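Local coordinates for protein terminase, large subunit (Enterobacteria phage P22, PDB 4DKW) that powers the ATP-driven translocation of viral DNA into empty capsids and, through the nuclease domain described here, cuts the genome to initiate and end packaging, at residues I10-I15 against E153-H158; H25-D30 against A186-D191; A41-W46 against D174-G179; V53-R58 against R140-N145. All coordinates share one frame; numbering follows the deposited sequence.

Contact 1. Residues I10-I15 against E153-H158; sequences IPEETI and EFRLYH
In this nuclease domain the N-terminal segment lies against the end of helix 148-156, and the contact belongs to that attachment: residues 10-15, a loop running into one short helical turn, pack on Phe154 and Arg155. Within residues 10-15, three residues touch the Phe154 ring. Ile15 lays its CD1 over one face, 3.5 Å from CE1 of Phe154, while the carbonyl oxygen of Ile10 lies in the ring plane at the rim, 3.5 Å from CE2 of Phe154. The CG methylene of Glu12 approaches the same ring obliquely. Phe154 reaches into this group because its CG stands anti to the backbone N (chi1 178°). Beyond the ring, the extended Glu12 chain crosses Arg155 at about a right angle in a salt bridge. Arg155 NH1 donates to the syn side of Glu12 OE1 at 3.0 Å, a nearly straight bond tilted 29° from the carboxylate plane, and lies 2.9 Å from Glu12 OE2. The other terminal nitrogen, NH2, pairs with Glu148, sharing the guanidinium between two acids. Around this contact, the Phe8 ring meets that of Phe154 with nearly parallel planes, helix 125-137 packs on Ile10, and Ile15 also touches Phe150 and Phe151 of helix 148-156.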
# COMPACT_ATOMS: atom_id res chain seq x y z
N ILE A 10 15.08 -10.55 3.87
CA ILE A 10 14.21 -11.49 4.54
C ILE A 10 13.75 -12.48 3.47
O ILE A 10 13.40 -12.07 2.36
CB ILE A 10 13.01 -10.74 5.18
CG1 ILE A 10 13.53 -9.70 6.18
CG2 ILE A 10 12.06 -11.70 5.86
CD1 ILE A 10 12.47 -8.85 6.79
N PRO A 11 13.78 -13.78 3.78
CA PRO A 11 13.27 -14.78 2.84
C PRO A 11 11.79 -14.54 2.53
O PRO A 11 11.00 -14.47 3.47
CB PRO A 11 13.44 -16.10 3.61
CG PRO A 11 14.51 -15.82 4.62
CD PRO A 11 14.35 -14.39 5.00
N GLU A 12 11.45 -14.41 1.25
CA GLU A 12 10.06 -14.23 0.81
C GLU A 12 9.07 -15.18 1.45
O GLU A 12 7.94 -14.81 1.76
CB GLU A 12 9.95 -14.46 -0.69
CG GLU A 12 10.62 -13.45 -1.51
CD GLU A 12 10.51 -13.79 -2.96
OE1 GLU A 12 11.47 -13.48 -3.69
OE2 GLU A 12 9.47 -14.36 -3.38
N GLU A 13 9.49 -16.42 1.62
CA GLU A 13 8.61 -17.45 2.12
C GLU A 13 8.21 -17.23 3.57
O GLU A 13 7.15 -17.70 3.99
CB GLU A 13 9.23 -18.84 1.89
CG GLU A 13 8.21 -19.93 1.41
CD GLU A 13 7.61 -19.64 0.02
OE1 GLU A 13 7.58 -18.47 -0.43
OE2 GLU A 13 7.14 -20.59 -0.63
N THR A 14 9.03 -16.49 4.31
CA THR A 14 8.68 -16.15 5.69
C THR A 14 7.53 -15.15 5.78
O THR A 14 6.79 -15.14 6.76
CB THR A 14 9.91 -15.65 6.50
OG1 THR A 14 10.35 -14.40 5.98
CG2 THR A 14 11.04 -16.65 6.42
N ILE A 15 7.35 -14.32 4.75
CA ILE A 15 6.25 -13.35 4.77
C ILE A 15 5.06 -13.73 3.88
O ILE A 15 4.03 -13.05 3.90
CB ILE A 15 6.74 -11.90 4.49
CG1 ILE A 15 7.10 -11.68 3.02
CG2 ILE A 15 7.96 -11.55 5.36
CD1 ILE A 15 7.60 -10.28 2.76
N GLU A 153 8.59 -6.43 -6.52
CA GLU A 153 9.20 -5.20 -6.02
C GLU A 153 10.08 -5.44 -4.79
O GLU A 153 11.17 -4.89 -4.67
CB GLU A 153 8.12 -4.17 -5.68
CG GLU A 153 7.21 -3.78 -6.85
CD GLU A 153 6.35 -2.56 -6.52
OE1 GLU A 153 6.40 -2.10 -5.36
OE2 GLU A 153 5.62 -2.07 -7.41
N PHE A 154 9.57 -6.27 -3.88
CA PHE A 154 10.26 -6.69 -2.66
C PHE A 154 11.66 -7.21 -2.98
O PHE A 154 12.63 -6.88 -2.28
CB PHE A 154 9.40 -7.77 -1.99
CG PHE A 154 9.98 -8.35 -0.73
CD1 PHE A 154 9.74 -7.75 0.50
CD2 PHE A 154 10.70 -9.54 -0.76
CE1 PHE A 154 10.24 -8.29 1.66
CE2 PHE A 154 11.21 -10.09 0.41
CZ PHE A 154 10.98 -9.47 1.61
N ARG A 155 11.76 -7.99 -4.06
CA ARG A 155 13.02 -8.58 -4.51
C ARG A 155 14.06 -7.57 -5.01
O ARG A 155 15.27 -7.81 -4.88
CB ARG A 155 12.76 -9.59 -5.61
CG ARG A 155 12.14 -10.87 -5.13
CD ARG A 155 12.10 -11.92 -6.22
NE ARG A 155 10.98 -11.74 -7.14
CZ ARG A 155 9.81 -12.36 -7.02
NH1 ARG A 155 9.59 -13.20 -6.02
NH2 ARG A 155 8.86 -12.15 -7.91
N LEU A 156 13.58 -6.47 -5.57
CA LEU A 156 14.43 -5.46 -6.19
C LEU A 156 14.70 -4.21 -5.34
O LEU A 156 15.55 -3.40 -5.68
CB LEU A 156 13.78 -5.01 -7.50
CG LEU A 156 13.59 -6.10 -8.54
CD1 LEU A 156 12.87 -5.53 -9.75
CD2 LEU A 156 14.93 -6.66 -8.94
N TYR A 157 13.96 -4.05 -4.24
CA TYR A 157 14.04 -2.85 -3.41
C TYR A 157 15.41 -2.77 -2.71
O TYR A 157 15.76 -3.65 -1.90
CB TYR A 157 12.93 -2.88 -2.37
CG TYR A 157 12.44 -1.53 -1.91
CD1 TYR A 157 12.32 -0.46 -2.79
CD2 TYR A 157 12.03 -1.34 -0.59
CE1 TYR A 157 11.84 0.78 -2.35
CE2 TYR A 157 11.55 -0.13 -0.15
CZ TYR A 157 11.45 0.93 -1.03
OH TYR A 157 10.95 2.14 -0.58
N HIS A 158 16.17 -1.71 -3.00
CA HIS A 158 17.54 -1.62 -2.51
C HIS A 158 17.98 -0.18 -2.26
O HIS A 158 17.28 0.77 -2.60
CB HIS A 158 18.49 -2.29 -3.49
CG HIS A 158 18.59 -1.59 -4.81
ND1 HIS A 158 17.64 -1.71 -5.80
CD2 HIS A 158 19.53 -0.74 -5.30
CE1 HIS A 158 17.99 -0.97 -6.84
NE2 HIS A 158 19.14 -0.38 -6.56

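Contact 2. Residues H25-D30 against A186-D191; sequences HFYVID and ARMMRD
Tyr27 and Met188 form the non-hydrogen-bonded pair of a short antiparallel bridge, and their side chains fit together on one face of the sheet. The Met188 CB sits over the Tyr27 ring, 4.0 Å from its centroid and 17° off the normal, a CH-pi contact. From there the methionine chain runs on past the ring, bending at its last torsion to bring CE within 3.5 Å of Tyr27 OH. The sulfur is set obliquely to the ring in a Met-aromatic contact. A second bump is Ala186: its small CB fits the hollow between Tyr27 CB, at 3.8 Å, and Ile29 CB, at 3.7 Å, while the Ala186 carbonyl meets the edge of the Tyr27 ring. On the opposite face, which carries Val28 and Arg187, Val28 CG2 approaches Met189 SD at 4.2 Å. Backbone bonds fix this register. Val28 and Arg187 exchange a pair of them, and Met189 N gives a third, nearly straight one to Phe26 O at 2.8 Å as the chain turns into helix 189-193. Strand 187-188 thus borders the N-terminal end of strand 27-33, and Val28 also packs on Ile192 of helix 189-193. Arg187 bonds the carbonyl of Lys80, and across strand 27-33 lies strand 40-48, with Leu45 against Ile29 and Trp46 against Val28.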
# COMPACT_ATOMS: atom_id res chain seq x y z
N HIS A 25 -13.95 -9.54 12.34
CA HIS A 25 -13.32 -8.65 13.31
C HIS A 25 -11.99 -8.08 12.83
O HIS A 25 -11.36 -7.32 13.56
CB HIS A 25 -13.09 -9.41 14.63
CG HIS A 25 -12.38 -10.71 14.45
ND1 HIS A 25 -11.56 -11.29 15.39
CD2 HIS A 25 -12.36 -11.55 13.43
CE1 HIS A 25 -11.08 -12.42 14.94
NE2 HIS A 25 -11.54 -12.61 13.75
N PHE A 26 -11.56 -8.44 11.63
CA PHE A 26 -10.34 -7.84 11.07
C PHE A 26 -10.70 -6.48 10.55
O PHE A 26 -11.84 -6.24 10.19
CB PHE A 26 -9.75 -8.66 9.91
CG PHE A 26 -8.94 -9.86 10.34
CD1 PHE A 26 -9.08 -10.40 11.61
CD2 PHE A 26 -8.05 -10.45 9.46
CE1 PHE A 26 -8.35 -11.50 11.98
CE2 PHE A 26 -7.31 -11.55 9.83
CZ PHE A 26 -7.46 -12.07 11.09
N TYR A 27 -9.72 -5.58 10.52
CA TYR A 27 -9.90 -4.26 9.93
C TYR A 27 -9.35 -4.21 8.51
O TYR A 27 -8.42 -4.94 8.16
CB TYR A 27 -9.26 -3.20 10.80
CG TYR A 27 -10.02 -2.97 12.08
CD1 TYR A 27 -10.72 -1.79 12.29
CD2 TYR A 27 -10.06 -3.95 13.07
CE1 TYR A 27 -11.43 -1.58 13.45
CE2 TYR A 27 -10.77 -3.75 14.23
CZ TYR A 27 -11.45 -2.57 14.42
OH TYR A 27 -12.15 -2.35 15.58
N VAL A 28 -9.95 -3.36 7.68
CA VAL A 28 -9.64 -3.32 6.25
C VAL A 28 -9.36 -1.89 5.79
O VAL A 28 -10.11 -0.97 6.13
CB VAL A 28 -10.81 -3.89 5.40
CG1 VAL A 28 -10.45 -3.89 3.92
CG2 VAL A 28 -11.19 -5.30 5.86
N ILE A 29 -8.29 -1.71 5.04
CA ILE A 29 -7.97 -0.41 4.45
C ILE A 29 -7.32 -0.60 3.09
O ILE A 29 -6.60 -1.57 2.86
CB ILE A 29 -7.08 0.47 5.39
CG1 ILE A 29 -7.02 1.91 4.88
CG2 ILE A 29 -5.67 -0.11 5.56
CD1 ILE A 29 -6.24 2.83 5.75
N ASP A 30 -7.62 0.31 2.17
CA ASP A 30 -7.04 0.29 0.84
C ASP A 30 -6.03 1.42 0.74
O ASP A 30 -6.03 2.35 1.55
CB ASP A 30 -8.12 0.49 -0.23
CG ASP A 30 -8.75 -0.81 -0.68
OD1 ASP A 30 -8.81 -1.75 0.13
OD2 ASP A 30 -9.19 -0.89 -1.85
N ALA A 186 -8.59 2.33 9.05
CA ALA A 186 -9.09 1.02 8.64
C ALA A 186 -10.42 0.72 9.32
O ALA A 186 -10.61 1.02 10.50
CB ALA A 186 -8.07 -0.06 8.95
N ARG A 187 -11.35 0.14 8.57
CA ARG A 187 -12.68 -0.13 9.10
C ARG A 187 -12.89 -1.62 9.37
O ARG A 187 -12.41 -2.47 8.62
CB ARG A 187 -13.75 0.41 8.15
CG ARG A 187 -13.83 -0.32 6.81
CD ARG A 187 -14.83 0.31 5.86
NE ARG A 187 -16.15 0.53 6.46
CZ ARG A 187 -17.25 0.81 5.77
NH1 ARG A 187 -17.21 0.90 4.45
NH2 ARG A 187 -18.40 1.00 6.41
N MET A 188 -13.60 -1.95 10.44
CA MET A 188 -13.85 -3.35 10.78
C MET A 188 -14.68 -4.03 9.70
O MET A 188 -15.69 -3.48 9.26
CB MET A 188 -14.54 -3.47 12.13
CG MET A 188 -14.63 -4.90 12.62
SD MET A 188 -15.40 -5.01 14.23
CE MET A 188 -13.98 -5.35 15.26
N MET A 189 -14.26 -5.22 9.29
CA MET A 189 -14.91 -5.96 8.21
C MET A 189 -16.42 -6.08 8.38
O MET A 189 -17.16 -5.86 7.43
CB MET A 189 -14.28 -7.35 8.07
CG MET A 189 -14.89 -8.21 6.98
SD MET A 189 -14.64 -7.61 5.31
CE MET A 189 -15.35 -8.96 4.37
N ARG A 190 -16.89 -6.40 9.58
CA ARG A 190 -18.33 -6.54 9.78
C ARG A 190 -19.13 -5.25 9.73
O ARG A 190 -20.35 -5.26 9.51
CB ARG A 190 -18.65 -7.32 11.06
CG ARG A 190 -18.04 -6.73 12.32
CD ARG A 190 -18.87 -7.10 13.53
NE ARG A 190 -19.62 -5.93 13.99
CZ ARG A 190 -20.57 -5.95 14.92
NH1 ARG A 190 -20.92 -7.09 15.51
NH2 ARG A 190 -21.19 -4.82 15.26
N ASP A 191 -18.47 -4.12 9.95
CA ASP A 191 -19.14 -2.81 9.87
C ASP A 191 -19.14 -2.28 8.44
O ASP A 191 -19.91 -1.38 8.12
CB ASP A 191 -18.42 -1.80 10.78
CG ASP A 191 -18.59 -2.12 12.25
OD1 ASP A 191 -19.53 -2.88 12.60
OD2 ASP A 191 -17.77 -1.61 13.06

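Contact 3. Residues A41-W46 against D174-G179; sequences AHIQLW and DATRYG
Ile43 lies over the first turn of residues 174-179, its CG1 3.8 Å from Ala175 CB and its CG2 4.0 Å from the same methyl. With chi1 at 64°, CG1 is wedged between the backbone N and the carbonyl carbon, and this carries CD1 on along the helix to 4.0 Å from Ala175 O. One turn later Leu45 sets CD2 3.8 Å from Gly179 C. With no side chain, Gly179 leaves room for both Leu45 CD2 and the end of Ile43 beside the helix backbone. Ala41 completes the row with its CB 4.3 Å from Ala175 CB. Alternate residues of a central strand meeting a helix laid on the face of the sheet give the packing of an RNase H-like fold. Here the axes of strand 41-46 and helix 174-179 pass 8.0 Å apart at -42°, a close approach permitted by the small Ala175 and Gly179 facing the strand. Thr176 flanks Ile43 and returns its hydroxyl to the carbonyl of Val172. Just beyond the Ala41 end lies the active site: the Ala41 side chain is about 4 Å from that of Asp171, and that of Ala175 about 4 Å from that of Asp33, the two aspartates of the magnesium site.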
# COMPACT_ATOMS: atom_id res chain seq x y z
N ALA A 41 -0.68 1.74 -8.37
CA ALA A 41 -1.01 0.57 -7.58
C ALA A 41 -2.20 0.84 -6.66
O ALA A 41 -2.30 1.91 -6.06
CB ALA A 41 0.20 0.10 -6.76
N HIS A 42 -3.11 -0.12 -6.57
CA HIS A 42 -4.15 -0.09 -5.55
C HIS A 42 -4.06 -1.38 -4.74
O HIS A 42 -4.07 -2.47 -5.31
CB HIS A 42 -5.54 0.04 -6.18
CG HIS A 42 -6.61 0.40 -5.20
ND1 HIS A 42 -6.92 1.71 -4.89
CD2 HIS A 42 -7.41 -0.37 -4.43
CE1 HIS A 42 -7.88 1.72 -3.98
NE2 HIS A 42 -8.20 0.48 -3.69
N ILE A 43 -3.94 -1.26 -3.42
CA ILE A 43 -3.76 -2.42 -2.55
C ILE A 43 -4.83 -2.49 -1.49
O ILE A 43 -5.51 -1.51 -1.22
CB ILE A 43 -2.36 -2.45 -1.87
CG1 ILE A 43 -2.19 -1.26 -0.91
CG2 ILE A 43 -1.25 -2.46 -2.93
CD1 ILE A 43 -2.62 -1.48 0.58
N GLN A 44 -4.96 -3.66 -0.87
CA GLN A 44 -5.83 -3.81 0.28
C GLN A 44 -5.07 -4.54 1.38
O GLN A 44 -4.47 -5.59 1.16
CB GLN A 44 -7.13 -4.55 -0.05
CG GLN A 44 -8.08 -4.70 1.14
CD GLN A 44 -9.45 -5.20 0.75
OE1 GLN A 44 -9.78 -6.36 0.96
NE2 GLN A 44 -10.26 -4.32 0.17
N LEU A 45 -5.11 -3.96 2.57
CA LEU A 45 -4.41 -4.48 3.70
C LEU A 45 -5.44 -4.89 4.75
O LEU A 45 -6.40 -4.16 4.98
CB LEU A 45 -3.51 -3.36 4.23
CG LEU A 45 -2.39 -3.58 5.23
CD1 LEU A 45 -1.35 -4.57 4.70
CD2 LEU A 45 -1.77 -2.22 5.51
N TRP A 46 -5.26 -6.06 5.35
CA TRP A 46 -6.12 -6.46 6.46
C TRP A 46 -5.30 -6.39 7.73
O TRP A 46 -4.11 -6.72 7.73
CB TRP A 46 -6.63 -7.89 6.28
CG TRP A 46 -7.46 -8.08 5.05
CD1 TRP A 46 -7.94 -7.12 4.22
CD2 TRP A 46 -7.90 -9.34 4.52
NE1 TRP A 46 -8.66 -7.69 3.20
CE2 TRP A 46 -8.66 -9.05 3.36
CE3 TRP A 46 -7.74 -10.67 4.92
CZ2 TRP A 46 -9.24 -10.06 2.59
CZ3 TRP A 46 -8.33 -11.67 4.15
CH2 TRP A 46 -9.06 -11.36 3.00
N ASP A 174 5.05 1.42 -1.93
CA ASP A 174 4.57 2.72 -1.46
C ASP A 174 3.13 2.66 -0.97
O ASP A 174 2.82 3.09 0.14
CB ASP A 174 4.70 3.77 -2.55
CG ASP A 174 6.12 4.23 -2.76
OD1 ASP A 174 7.00 3.89 -1.94
OD2 ASP A 174 6.36 4.96 -3.75
N ALA A 175 2.25 2.13 -1.82
CA ALA A 175 0.84 1.94 -1.47
C ALA A 175 0.69 1.16 -0.16
O ALA A 175 -0.07 1.57 0.72
CB ALA A 175 0.09 1.25 -2.60
N THR A 176 1.40 0.04 -0.04
CA THR A 176 1.34 -0.76 1.17
C THR A 176 1.73 0.07 2.38
O THR A 176 1.07 0.04 3.41
CB THR A 176 2.26 -1.99 1.08
OG1 THR A 176 1.88 -2.77 -0.05
CG2 THR A 176 2.13 -2.84 2.34
N ARG A 177 2.79 0.85 2.23
CA ARG A 177 3.29 1.70 3.30
C ARG A 177 2.24 2.77 3.67
O ARG A 177 2.01 3.04 4.85
CB ARG A 177 4.61 2.33 2.85
CG ARG A 177 5.54 2.70 3.98
CD ARG A 177 6.95 3.03 3.48
NE ARG A 177 6.95 3.63 2.14
CZ ARG A 177 6.58 4.89 1.88
NH1 ARG A 177 6.19 5.69 2.86
NH2 ARG A 177 6.61 5.33 0.63
N TYR A 178 1.57 3.33 2.66
CA TYR A 178 0.50 4.32 2.92
C TYR A 178 -0.69 3.74 3.69
O TYR A 178 -1.24 4.41 4.58
CB TYR A 178 -0.02 4.95 1.62
CG TYR A 178 1.05 5.64 0.81
CD1 TYR A 178 2.11 6.28 1.43
CD2 TYR A 178 1.00 5.64 -0.58
CE1 TYR A 178 3.09 6.90 0.69
CE2 TYR A 178 1.98 6.26 -1.33
CZ TYR A 178 3.02 6.89 -0.69
OH TYR A 178 3.99 7.51 -1.43
N GLY A 179 -1.08 2.52 3.35
CA GLY A 179 -2.17 1.85 4.03
C GLY A 179 -1.80 1.58 5.48
O GLY A 179 -2.61 1.77 6.39

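Contact 4. Residues V53-R58 against R140-N145; sequences VFYLAR and RFKVFN
Two parallel strands meet here through four backbone hydrogen bonds, which run alternately from one to the other: Phe54 N to Arg140 O, Lys142 N to Phe54 O, Leu56 N to Lys142 O, and Phe144 N to Leu56 O, the last the longest at 3.1 Å. On one face Phe54 CB sits 3.9 Å from Phe141 CD1, and Leu56 CB lies 4.0 Å from Val143 CG2 with the two side chains pointing the same way. On the other, Tyr55 and Lys142 run side by side, Tyr55 CD1 resting 3.7 Å from Lys142 CB. At the far end the Phe144 ring takes Ala57 CA over one face, 3.9 Å from its centroid, a CH-pi contact. Arg58 bends at chi2 (-80°) to bring NH1 obliquely to that ring, 3.9 Å from Phe144 CE2, while NH1 bonds Ala57 O. Ala57 and Arg58 form a classic beta bulge opposite Gln44. Farther out, Arg140 is held by Glu138 and the carbonyl of Asp52, and Lys142 by the carbonyl of Thr14. Helices 125-137 and 148-156 pack on the Phe141 and Val143 face, strand 40-48 borders strand 53-62, and strand 16-17 borders strand 141-144.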
# COMPACT_ATOMS: atom_id res chain seq x y z
N VAL A 53 -1.41 -8.34 13.55
CA VAL A 53 -0.81 -8.91 12.35
C VAL A 53 -1.44 -8.27 11.13
O VAL A 53 -2.65 -8.06 11.09
CB VAL A 53 -0.99 -10.46 12.30
CG1 VAL A 53 -0.44 -11.04 10.98
CG2 VAL A 53 -0.30 -11.12 13.48
N PHE A 54 -0.62 -7.96 10.12
CA PHE A 54 -1.07 -7.35 8.88
C PHE A 54 -1.01 -8.34 7.72
O PHE A 54 -0.05 -9.10 7.62
CB PHE A 54 -0.22 -6.13 8.55
CG PHE A 54 -0.30 -5.05 9.59
CD1 PHE A 54 -1.15 -3.97 9.41
CD2 PHE A 54 0.46 -5.12 10.74
CE1 PHE A 54 -1.23 -2.98 10.38
CE2 PHE A 54 0.38 -4.14 11.70
CZ PHE A 54 -0.46 -3.06 11.52
N TYR A 55 -2.03 -8.31 6.87
CA TYR A 55 -2.07 -9.16 5.67
C TYR A 55 -2.29 -8.28 4.45
O TYR A 55 -3.30 -7.58 4.35
CB TYR A 55 -3.21 -10.18 5.76
CG TYR A 55 -3.15 -11.08 6.97
CD1 TYR A 55 -2.49 -12.31 6.90
CD2 TYR A 55 -3.73 -10.71 8.19
CE1 TYR A 55 -2.42 -13.15 8.00
CE2 TYR A 55 -3.66 -11.55 9.30
CZ TYR A 55 -3.00 -12.77 9.19
OH TYR A 55 -2.91 -13.63 10.26
N LEU A 56 -1.33 -8.30 3.53
CA LEU A 56 -1.52 -7.64 2.26
C LEU A 56 -2.34 -8.61 1.42
O LEU A 56 -1.81 -9.60 0.93
CB LEU A 56 -0.17 -7.32 1.62
CG LEU A 56 -0.26 -6.55 0.30
CD1 LEU A 56 -0.98 -5.23 0.51
CD2 LEU A 56 1.12 -6.33 -0.26
N ALA A 57 -3.63 -8.33 1.28
CA ALA A 57 -4.58 -9.30 0.73
C ALA A 57 -4.91 -9.12 -0.76
O ALA A 57 -5.24 -10.08 -1.44
CB ALA A 57 -5.86 -9.30 1.56
N ARG A 58 -4.84 -7.88 -1.26
CA ARG A 58 -5.14 -7.62 -2.66
C ARG A 58 -4.14 -6.62 -3.22
O ARG A 58 -3.78 -5.66 -2.55
CB ARG A 58 -6.56 -7.06 -2.83
CG ARG A 58 -7.67 -7.84 -2.16
CD ARG A 58 -8.06 -9.03 -2.98
NE ARG A 58 -9.29 -9.65 -2.48
CZ ARG A 58 -9.32 -10.66 -1.61
NH1 ARG A 58 -8.19 -11.17 -1.13
NH2 ARG A 58 -10.49 -11.16 -1.23
N ARG A 140 4.66 -10.69 11.79
CA ARG A 140 3.40 -9.94 11.89
C ARG A 140 3.05 -9.15 10.64
O ARG A 140 2.19 -8.27 10.68
CB ARG A 140 3.42 -9.03 13.12
CG ARG A 140 3.59 -9.84 14.41
CD ARG A 140 3.15 -9.08 15.66
NE ARG A 140 4.07 -8.00 16.02
CZ ARG A 140 3.77 -6.71 15.97
NH1 ARG A 140 2.56 -6.32 15.58
NH2 ARG A 140 4.66 -5.79 16.33
N PHE A 141 3.72 -9.47 9.53
CA PHE A 141 3.38 -8.90 8.24
C PHE A 141 3.42 -10.02 7.23
O PHE A 141 4.47 -10.60 7.00
CB PHE A 141 4.33 -7.76 7.82
CG PHE A 141 3.98 -7.15 6.49
CD1 PHE A 141 3.04 -6.13 6.41
CD2 PHE A 141 4.56 -7.61 5.31
CE1 PHE A 141 2.69 -5.57 5.18
CE2 PHE A 141 4.22 -7.06 4.08
CZ PHE A 141 3.28 -6.04 4.02
N LYS A 142 2.26 -10.33 6.65
CA LYS A 142 2.12 -11.40 5.68
C LYS A 142 1.59 -10.85 4.35
O LYS A 142 0.82 -9.87 4.34
CB LYS A 142 1.18 -12.49 6.22
CG LYS A 142 1.56 -13.05 7.57
CD LYS A 142 2.83 -13.88 7.47
CE LYS A 142 3.27 -14.40 8.83
NZ LYS A 142 4.71 -14.75 8.80
N VAL A 143 1.99 -11.49 3.25
CA VAL A 143 1.47 -11.17 1.92
C VAL A 143 0.85 -12.42 1.30
O VAL A 143 1.50 -13.47 1.28
CB VAL A 143 2.60 -10.62 1.01
CG1 VAL A 143 2.06 -10.24 -0.39
CG2 VAL A 143 3.25 -9.43 1.67
N PHE A 144 -0.39 -12.33 0.83
CA PHE A 144 -1.03 -13.46 0.15
C PHE A 144 -0.17 -13.88 -1.03
O PHE A 144 0.37 -13.03 -1.73
CB PHE A 144 -2.42 -13.08 -0.36
CG PHE A 144 -3.49 -13.06 0.70
CD1 PHE A 144 -3.17 -13.05 2.05
CD2 PHE A 144 -4.83 -13.04 0.33
CE1 PHE A 144 -4.17 -13.03 3.03
CE2 PHE A 144 -5.83 -13.04 1.29
CZ PHE A 144 -5.51 -13.03 2.64
N ASN A 145 -0.02 -15.18 -1.25
CA ASN A 145 0.81 -15.66 -2.36
C ASN A 145 0.27 -15.29 -3.75
O ASN A 145 0.95 -15.47 -4.75
CB ASN A 145 1.10 -17.16 -2.23
CG ASN A 145 -0.15 -18.02 -2.23
OD1 ASN A 145 -1.08 -17.80 -3.01
ND2 ASN A 145 -0.18 -19.02 -1.36

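Contacts 2, 3 and 4 all reach one mixed sheet, which contact 1 touches at strand 141-144. Strand 27-33 (contact 2) pairs with strand 40-48 (contact 3), Ile29 O meeting Leu45 N at 2.8 Å, and strand 40-48 with strand 53-62 (contact 4), Trp46 N lying 2.7 Å from Tyr55 O. Contacts 4 and 1 meet at Ile15 O and Val143 N, 2.6 Å apart. Contact 3, its centre about 1 Å from the chain centre, stands nearest the magnesium site, the Ala41 side chain about 7 Å from a bound magnesium ion; in contact 4 the Leu56 side chain lies about 11 Å from those of Asp33 and Asp171. Contacts 1 and 2, their centres 26 Å apart, lie away from it.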